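Local atomic coordinates of putative NADPH:quinone oxidoreductase (Ralstonia eutropha, PDB entry 3IUP), a protein that binds NADPH and probably uses it to reduce quinones, consistent with its alcohol dehydrogenase-like fold. Residues Glu17-Leu22 against Ile71-Val76; Asn156-Leu161 against Gln328-Glu333; Asn189-Lys194 against Lys335-Ser340. All blocks are in the same frame, centred on the assembly; numbering follows the deposited sequence.

Interaction 1 of 3, residues Glu17-Leu22 against Ile71-Val76; sequences ELELSL and IVTARV
The guanidinium of Arg75 has the start of Glu17 over one of its faces, with Glu17 N 4.0 Å above the plane and offset toward the rim, while Arg75 NH1 comes within 3.8 Å of Glu17 CB. Two bends in the arginine chain, at chi2 and chi3, bring the flat group back over the neighbouring strand. Arg75 NH2 is hydrogen-bonded to the backbone oxygen of Ser15, and the carboxylate of Glu17 is not in contact with the guanidinium: Glu17 OE2, like Glu19 OE1, forms a salt bridge with Lys13.

Glu17 and Glu19 both run out extended, CG anti to the backbone N in each. The carboxylate end of Glu17 slants across the methyl of Thr73, Glu17 OE2 lying 3.9 Å from Thr73 CG2. Further along, Glu19 lies beside Thr73 and puts its CG 3.8 Å from Ile71 CG2. These residues share the partly solvent-exposed face of a five-stranded antiparallel sheet, in which 17-22 runs between 71-75 and strand 4-12.

Leu18-Ala74 and Leu20-Val72 are hydrogen-bonded antiparallel pairs; Glu17-Arg75 and Glu19-Thr73 are non-hydrogen-bonded ones. Leu20 N to Val72 O is the straightest of the four backbone bonds, at 2.8 Å and 168°. In the gaps between them, CA-H groups approach carbonyls, closest at Thr73 CA to Leu18 O, 3.0 Å. The other face is buried: Leu18, Leu20, Val72 and Ala74 point there, Leu20 and Val72 side by side with their CB atoms 4.1 Å apart, and Leu20 reaches on to Leu52 and Phe53 of helix 46-53.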
# COMPACT_ATOMS: atom_id res chain seq x y z
N GLU A 17 2.77 -31.16 14.33
CA GLU A 17 1.41 -31.66 14.45
C GLU A 17 0.49 -30.60 15.06
O GLU A 17 0.81 -30.02 16.06
CB GLU A 17 1.39 -32.90 15.31
CG GLU A 17 -0.01 -33.42 15.67
CD GLU A 17 -0.01 -34.65 16.59
OE1 GLU A 17 0.27 -35.75 16.07
OE2 GLU A 17 -0.32 -34.55 17.82
N LEU A 18 -0.67 -30.42 14.45
CA LEU A 18 -1.82 -29.73 15.04
C LEU A 18 -2.66 -30.77 15.78
O LEU A 18 -2.96 -31.79 15.22
CB LEU A 18 -2.67 -29.07 13.95
CG LEU A 18 -4.03 -28.54 14.42
CD1 LEU A 18 -3.88 -27.35 15.36
CD2 LEU A 18 -4.97 -28.16 13.27
N GLU A 19 -2.96 -30.54 17.05
CA GLU A 19 -3.97 -31.27 17.81
C GLU A 19 -5.10 -30.33 18.29
O GLU A 19 -4.85 -29.32 18.99
CB GLU A 19 -3.37 -32.02 19.01
CG GLU A 19 -4.41 -32.81 19.81
CD GLU A 19 -3.89 -33.50 21.08
OE1 GLU A 19 -2.67 -33.49 21.34
OE2 GLU A 19 -4.69 -34.07 21.83
N LEU A 20 -6.33 -30.70 17.95
CA LEU A 20 -7.54 -30.04 18.36
C LEU A 20 -8.23 -30.93 19.33
O LEU A 20 -8.39 -32.13 19.07
CB LEU A 20 -8.50 -29.79 17.17
CG LEU A 20 -7.95 -28.89 16.10
CD1 LEU A 20 -8.92 -28.76 14.90
CD2 LEU A 20 -7.67 -27.52 16.67
N SER A 21 -8.70 -30.36 20.44
CA SER A 21 -9.33 -31.14 21.50
C SER A 21 -10.27 -30.28 22.32
O SER A 21 -10.26 -29.07 22.19
CB SER A 21 -8.25 -31.78 22.42
OG SER A 21 -7.54 -30.77 23.11
N LEU A 22 -11.11 -30.94 23.10
CA LEU A 22 -11.90 -30.31 24.12
C LEU A 22 -11.22 -30.57 25.47
O LEU A 22 -11.10 -31.72 25.89
CB LEU A 22 -13.33 -30.87 24.13
CG LEU A 22 -14.16 -30.73 22.86
CD1 LEU A 22 -15.60 -31.14 23.18
CD2 LEU A 22 -14.11 -29.28 22.23
N ILE A 71 -10.81 -35.72 19.14
CA ILE A 71 -9.50 -35.17 18.77
C ILE A 71 -9.31 -35.12 17.26
O ILE A 71 -9.69 -36.06 16.53
CB ILE A 71 -8.38 -36.01 19.40
CG1 ILE A 71 -8.54 -36.05 20.91
CG2 ILE A 71 -7.01 -35.46 19.00
CD1 ILE A 71 -7.90 -37.25 21.53
N VAL A 72 -8.79 -34.03 16.75
CA VAL A 72 -8.35 -33.97 15.37
C VAL A 72 -6.84 -33.65 15.38
O VAL A 72 -6.39 -32.73 16.07
CB VAL A 72 -9.11 -32.92 14.54
CG1 VAL A 72 -8.58 -32.86 13.08
CG2 VAL A 72 -10.62 -33.20 14.60
N THR A 73 -6.07 -34.44 14.60
CA THR A 73 -4.66 -34.14 14.33
C THR A 73 -4.39 -33.97 12.84
O THR A 73 -5.08 -34.52 12.01
CB THR A 73 -3.74 -35.18 14.98
OG1 THR A 73 -4.06 -36.49 14.51
CG2 THR A 73 -3.97 -35.21 16.47
N ALA A 74 -3.43 -33.11 12.50
CA ALA A 74 -3.11 -32.81 11.09
C ALA A 74 -1.66 -32.34 11.07
O ALA A 74 -1.09 -32.05 12.15
CB ALA A 74 -4.04 -31.71 10.55
N ARG A 75 -1.06 -32.23 9.88
CA ARG A 75 0.33 -31.83 9.77
C ARG A 75 0.45 -30.42 9.27
O ARG A 75 -0.33 -29.97 8.40
CB ARG A 75 1.05 -32.78 8.78
CG ARG A 75 0.84 -34.24 9.07
CD ARG A 75 1.46 -34.59 10.40
NE ARG A 75 2.84 -34.09 10.47
CZ ARG A 75 3.63 -34.26 11.53
NH1 ARG A 75 3.19 -34.91 12.59
NH2 ARG A 75 4.84 -33.75 11.51
N VAL A 76 1.39 -29.68 9.83
CA VAL A 76 1.77 -28.38 9.35
C VAL A 76 2.99 -28.61 8.45
O VAL A 76 3.90 -29.32 8.84
CB VAL A 76 2.11 -27.44 10.50
CG1 VAL A 76 2.53 -26.03 9.98
CG2 VAL A 76 0.91 -27.37 11.47

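Interaction 2 of 3, residues Asn156-Leu161 against Gln328-Glu333; sequences NPLTAL and QRVVAE. With NDP (NADPH dihydro-nicotinamide-adenine-dinucleotide phosphate), chain C.
Arg329, the first residue of 328-333 to meet the other helix, lays its NH1 3.9 Å from Leu161 CD2. Its chain is extended from CG to NE, with CG anti to the backbone N (chi1 174°), which carries the guanidinium out to the end of Leu161, whose side chain it crosses at a slant. There NE and NH2 grip a single oxygen of Glu333 side-on, at 3.1 Å from Arg329 NE to Glu333 OE1, with the oxygen almost exactly in the guanidinium plane. NH1 has a second acid, Asp195, so the group is probably held in its rotation from two directions.

Val330 follows and carries the apolar packing. Its CG2 sits 3.5 Å from Pro157 CB, 3.7 Å from Leu161 CD1 and 4.0 Å from Leu158 CD2, wedged among three side chains of one helix face, while CG1 also leans on the proline ring. The short helical segments cross at 119°, their axes 10.2 Å apart. Helix 155-169 presents another face to the cofactor beside the parallel Rossmann-type sheet: Asn156 ND2 gives a nearly straight hydrogen bond (168°) to the nicotinamide-side phosphate oxygen O2N of NADPH, and Thr159 OG1, hydrogen-bonded to Val155 O, lies 3.0 Å from C4N, the hydride-carrying carbon.

At Glu333 the chain leaves helical geometry. Its OE1 takes NH2 of Arg329 on the syn lone pair but NE from above the carboxylate plane.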
# COMPACT_ATOMS: atom_id res chain seq x y z
N ASN A 156 -18.03 -8.54 12.74
CA ASN A 156 -18.61 -8.06 11.47
C ASN A 156 -19.29 -6.69 11.54
O ASN A 156 -19.00 -5.80 10.69
CB ASN A 156 -19.45 -9.13 10.76
CG ASN A 156 -18.58 -10.24 10.18
OD1 ASN A 156 -17.34 -10.13 10.11
ND2 ASN A 156 -19.23 -11.37 9.78
N PRO A 157 -20.13 -6.44 12.56
CA PRO A 157 -20.77 -5.14 12.60
C PRO A 157 -19.80 -3.96 12.75
O PRO A 157 -19.98 -2.92 12.09
CB PRO A 157 -21.74 -5.26 13.79
CG PRO A 157 -22.10 -6.69 13.84
CD PRO A 157 -20.80 -7.41 13.46
N LEU A 158 -18.80 -4.09 13.61
CA LEU A 158 -17.91 -2.97 13.85
C LEU A 158 -16.96 -2.82 12.69
O LEU A 158 -16.52 -1.71 12.42
CB LEU A 158 -17.14 -3.08 15.15
CG LEU A 158 -18.03 -2.99 16.37
CD1 LEU A 158 -17.20 -3.30 17.66
CD2 LEU A 158 -18.83 -1.65 16.49
N THR A 159 -16.61 -3.91 12.01
CA THR A 159 -15.77 -3.80 10.84
C THR A 159 -16.53 -3.09 9.75
O THR A 159 -15.97 -2.22 9.09
CB THR A 159 -15.25 -5.16 10.40
OG1 THR A 159 -14.46 -5.72 11.46
CG2 THR A 159 -14.39 -5.10 9.14
N ALA A 160 -17.80 -3.44 9.55
CA ALA A 160 -18.59 -2.79 8.50
C ALA A 160 -18.71 -1.31 8.81
O ALA A 160 -18.50 -0.46 7.93
CB ALA A 160 -19.95 -3.43 8.35
N LEU A 161 -19.05 -0.98 10.04
CA LEU A 161 -19.08 0.43 10.42
C LEU A 161 -17.70 1.06 10.30
O LEU A 161 -17.58 2.24 9.91
CB LEU A 161 -19.62 0.58 11.85
CG LEU A 161 -21.11 0.28 11.96
CD1 LEU A 161 -21.45 0.11 13.44
CD2 LEU A 161 -21.96 1.37 11.29
N GLN A 328 -23.34 1.13 20.19
CA GLN A 328 -24.72 1.49 20.43
C GLN A 328 -25.60 1.38 19.18
O GLN A 328 -26.73 0.92 19.25
CB GLN A 328 -24.78 2.90 21.00
CG GLN A 328 -24.13 3.02 22.38
CD GLN A 328 -24.21 4.45 22.92
OE1 GLN A 328 -23.52 5.36 22.44
NE2 GLN A 328 -25.05 4.64 23.93
N ARG A 329 -25.06 1.78 18.03
CA ARG A 329 -25.80 1.59 16.79
C ARG A 329 -26.00 0.10 16.45
O ARG A 329 -27.06 -0.31 15.97
CB ARG A 329 -25.14 2.31 15.62
CG ARG A 329 -25.87 1.94 14.33
CD ARG A 329 -25.49 2.77 13.19
NE ARG A 329 -26.27 2.37 12.04
CZ ARG A 329 -26.05 2.84 10.83
NH1 ARG A 329 -25.04 3.68 10.62
NH2 ARG A 329 -26.83 2.43 9.83
N VAL A 330 -24.98 -0.71 16.70
CA VAL A 330 -25.11 -2.15 16.47
C VAL A 330 -26.28 -2.71 17.32
O VAL A 330 -27.14 -3.44 16.82
CB VAL A 330 -23.78 -2.93 16.73
CG1 VAL A 330 -24.01 -4.41 16.62
CG2 VAL A 330 -22.65 -2.48 15.74
N VAL A 331 -26.33 -2.35 18.59
CA VAL A 331 -27.41 -2.81 19.48
C VAL A 331 -28.77 -2.36 18.95
O VAL A 331 -29.71 -3.15 18.89
CB VAL A 331 -27.17 -2.41 20.95
CG1 VAL A 331 -28.50 -2.55 21.81
CG2 VAL A 331 -25.99 -3.25 21.52
N ALA A 332 -28.85 -1.11 18.50
CA ALA A 332 -30.09 -0.53 18.03
C ALA A 332 -30.62 -1.21 16.76
O ALA A 332 -31.82 -1.21 16.54
CB ALA A 332 -29.89 0.99 17.77
N GLU A 333 -29.74 -1.78 15.94
CA GLU A 333 -30.13 -2.33 14.64
C GLU A 333 -29.67 -3.76 14.56
O GLU A 333 -29.37 -4.29 13.46
CB GLU A 333 -29.52 -1.48 13.52
CG GLU A 333 -30.08 -0.05 13.51
CD GLU A 333 -29.33 0.91 12.60
OE1 GLU A 333 -28.68 0.48 11.60
OE2 GLU A 333 -29.39 2.13 12.89
PA NDP C . -18.55 -15.16 5.28
O1A NDP C . -19.90 -14.79 5.65
O2A NDP C . -18.06 -16.51 5.61
O5B NDP C . -18.51 -14.95 3.63
C5B NDP C . -17.24 -15.16 3.00
C4B NDP C . -17.35 -14.73 1.57
O4B NDP C . -16.08 -14.92 1.02
C3B NDP C . -18.36 -15.57 0.76
O3B NDP C . -19.25 -14.82 -0.03
C2B NDP C . -17.46 -16.40 -0.18
O2B NDP C . -18.02 -16.63 -1.47
C1B NDP C . -16.24 -15.49 -0.29
N9A NDP C . -15.00 -16.20 -0.61
C8A NDP C . -14.53 -17.31 0.07
N7A NDP C . -13.33 -17.65 -0.44
C5A NDP C . -13.01 -16.75 -1.44
C6A NDP C . -11.92 -16.60 -2.32
N6A NDP C . -10.89 -17.46 -2.39
N1A NDP C . -11.92 -15.55 -3.22
C2A NDP C . -12.96 -14.68 -3.30
N3A NDP C . -14.03 -14.83 -2.44
C4A NDP C . -14.05 -15.84 -1.54
O3 NDP C . -17.40 -14.17 5.83
PN NDP C . -17.58 -13.02 6.87
O1N NDP C . -18.61 -12.07 6.53
O2N NDP C . -17.61 -13.54 8.28
O5D NDP C . -16.14 -12.28 6.69
C5D NDP C . -15.89 -11.51 5.50
C4D NDP C . -14.42 -11.14 5.42
O4D NDP C . -14.21 -10.06 6.36
C3D NDP C . -13.42 -12.26 5.76
O3D NDP C . -12.27 -12.21 4.93
C2D NDP C . -13.02 -11.90 7.18
O2D NDP C . -11.77 -12.41 7.63
C1D NDP C . -13.00 -10.37 7.05
N1N NDP C . -12.96 -9.66 8.34
C2N NDP C . -11.82 -8.99 8.62
C3N NDP C . -11.66 -8.31 9.80
C7N NDP C . -10.43 -7.45 10.03
O7N NDP C . -10.30 -6.89 11.31
N7N NDP C . -9.48 -7.22 9.12
C4N NDP C . -12.83 -8.06 10.67
C5N NDP C . -14.06 -8.84 10.26
C6N NDP C . -14.08 -9.61 9.10
P2B NDP C . -18.03 -18.14 -2.14
O1X NDP C . -19.40 -18.74 -1.83
O2X NDP C . -16.91 -19.02 -1.60
O3X NDP C . -17.84 -17.87 -3.64

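Interaction 3 of 3, residues Asn189-Lys194 against Lys335-Ser340; sequences NQICLK and KTTFAS
Thr337 pushes its methyl against Ile191 on helix 183-195, the first helix after strand 175-177 of the Rossmann-type nucleotide-binding fold, from a type I turn (Thr336 to Ala339) in the loop that leads from helix 320-332 to strand 344-347. The tight part of the contact lies around this methyl. Thr337 CG2 is 3.6 Å from Ile191 CG1, the two side chains crossing at about a right angle, and it also rests 3.9 Å above the plane of the Phe338 ring, over its centre. The methyl is thus held between the Phe338 ring and Ile191.

Ile191 continues past the threonine to the ring itself. With CG1 anti to the carbonyl carbon (chi1 -70°) and the chain extended beyond it (chi2 163°), Ile191 CD1 comes to 3.7 Å from Phe338 CE1, approaching obliquely. The ring in turn packs on Pro157 and Leu161 of helix 155-169, and Ile191 touches Ala160 and Leu161 there, so Phe338 is packed between helices 155-169 and 183-195. Thr337, Phe338 and Ile191 are all buried.

Toward solvent the packing thins. Gln190 offers its CB, 3.9 Å from Thr337 CG2; its chain then bends at chi2 and turns the amide away, NE2 hydrogen-bonded to Gln215 O. Exposed Lys194 crosses Thr337 at about a right angle and touches it through one methylene. No hydrogen bond spans the two segments. The hydroxyl of Thr337 is hydrogen-bonded to Glu333 OE1, and the nearest that Lys194 comes to it is Lys194 CD to Thr337 OG1, at 4.1 Å.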
# COMPACT_ATOMS: atom_id res chain seq x y z
N ASN A 189 -23.81 -3.38 2.96
CA ASN A 189 -24.79 -2.91 1.99
C ASN A 189 -26.02 -2.31 2.70
O ASN A 189 -26.50 -1.27 2.31
CB ASN A 189 -25.20 -4.02 1.06
CG ASN A 189 -26.21 -3.57 0.05
OD1 ASN A 189 -25.93 -2.68 -0.76
ND2 ASN A 189 -27.39 -4.18 0.07
N GLN A 190 -26.50 -2.94 3.78
CA GLN A 190 -27.62 -2.36 4.53
C GLN A 190 -27.29 -0.99 5.19
O GLN A 190 -28.12 -0.09 5.24
CB GLN A 190 -28.18 -3.34 5.56
CG GLN A 190 -28.87 -4.62 4.96
CD GLN A 190 -29.90 -4.26 3.89
OE1 GLN A 190 -30.73 -3.40 4.12
NE2 GLN A 190 -29.79 -4.85 2.71
N ILE A 191 -26.08 -0.89 5.73
CA ILE A 191 -25.62 0.38 6.31
C ILE A 191 -25.66 1.47 5.25
O ILE A 191 -26.17 2.56 5.46
CB ILE A 191 -24.17 0.25 6.88
CG1 ILE A 191 -24.13 -0.61 8.11
CG2 ILE A 191 -23.56 1.62 7.18
CD1 ILE A 191 -22.70 -1.09 8.43
N CYS A 192 -25.07 1.18 4.10
CA CYS A 192 -24.98 2.18 3.07
C CYS A 192 -26.35 2.57 2.49
O CYS A 192 -26.58 3.73 2.17
CB CYS A 192 -24.04 1.69 1.97
SG CYS A 192 -22.30 1.58 2.50
N LEU A 193 -27.26 1.60 2.39
CA LEU A 193 -28.63 1.87 1.96
C LEU A 193 -29.32 2.78 2.98
O LEU A 193 -29.92 3.77 2.61
CB LEU A 193 -29.43 0.59 1.72
CG LEU A 193 -29.08 -0.13 0.42
CD1 LEU A 193 -29.66 -1.57 0.42
CD2 LEU A 193 -29.51 0.65 -0.81
N LYS A 194 -29.19 2.47 4.25
CA LYS A 194 -29.88 3.25 5.27
C LYS A 194 -29.27 4.63 5.41
O LYS A 194 -30.01 5.62 5.62
CB LYS A 194 -29.83 2.53 6.60
CG LYS A 194 -30.46 3.28 7.78
CD LYS A 194 -30.57 2.31 8.97
CE LYS A 194 -31.21 2.97 10.20
NZ LYS A 194 -32.69 3.07 10.04
N LYS A 335 -31.07 -6.67 14.84
CA LYS A 335 -31.82 -7.67 14.08
C LYS A 335 -32.20 -7.18 12.68
O LYS A 335 -32.82 -7.92 11.90
CB LYS A 335 -33.07 -8.09 14.86
CG LYS A 335 -32.82 -8.98 16.07
CD LYS A 335 -34.14 -9.37 16.69
CE LYS A 335 -33.98 -10.30 17.84
NZ LYS A 335 -35.24 -10.48 18.61
N THR A 336 -31.82 -5.95 12.34
CA THR A 336 -32.11 -5.42 11.03
C THR A 336 -30.80 -5.23 10.27
O THR A 336 -30.33 -6.17 9.66
CB THR A 336 -32.94 -4.15 11.15
OG1 THR A 336 -32.24 -3.19 11.94
CG2 THR A 336 -34.29 -4.47 11.80
N THR A 337 -30.20 -4.06 10.36
CA THR A 337 -28.95 -3.79 9.63
C THR A 337 -27.85 -4.83 9.91
O THR A 337 -27.14 -5.25 9.00
CB THR A 337 -28.42 -2.44 10.03
OG1 THR A 337 -29.48 -1.49 9.96
CG2 THR A 337 -27.23 -2.03 9.15
N PHE A 338 -27.75 -5.27 11.16
CA PHE A 338 -26.64 -6.11 11.57
C PHE A 338 -27.03 -7.57 11.74
O PHE A 338 -26.29 -8.34 12.36
CB PHE A 338 -26.00 -5.50 12.81
CG PHE A 338 -25.43 -4.15 12.54
CD1 PHE A 338 -24.26 -4.02 11.79
CD2 PHE A 338 -26.07 -3.01 12.95
CE1 PHE A 338 -23.74 -2.77 11.51
CE2 PHE A 338 -25.55 -1.76 12.66
CZ PHE A 338 -24.39 -1.65 11.94
N ALA A 339 -28.15 -7.98 11.15
CA ALA A 339 -28.54 -9.40 11.19
C ALA A 339 -27.45 -10.29 10.55
O ALA A 339 -26.80 -9.89 9.56
CB ALA A 339 -29.90 -9.61 10.48
N SER A 340 -27.22 -11.46 11.16
CA SER A 340 -26.34 -12.50 10.61
C SER A 340 -27.08 -13.81 10.37
O SER A 340 -27.77 -14.29 11.26
CB SER A 340 -25.22 -12.85 11.59
OG SER A 340 -24.34 -11.78 11.77

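From the N terminus, interaction 1 comes first: strand 70-75 returns to pair with strand 17-26, closing a loop of 48 residues in the antiparallel sheet before either other contact opens. Interactions 2 and 3 lie on the opposite side of the chain's centre, 35 and 37 Å away, centre to centre, and close loops of 166 and 140 residues. Along the chain those two cross: 156-161 and 189-194 come in order, then 328-333 and 335-340 return to them in the same order. Their centres are 9 Å apart and they touch; Glu333 O probably accepts a hydrogen bond from Phe338 N (3.0 Å). Together they tie helices 155-169 and 183-195 to helix 320-332 and the loop after it.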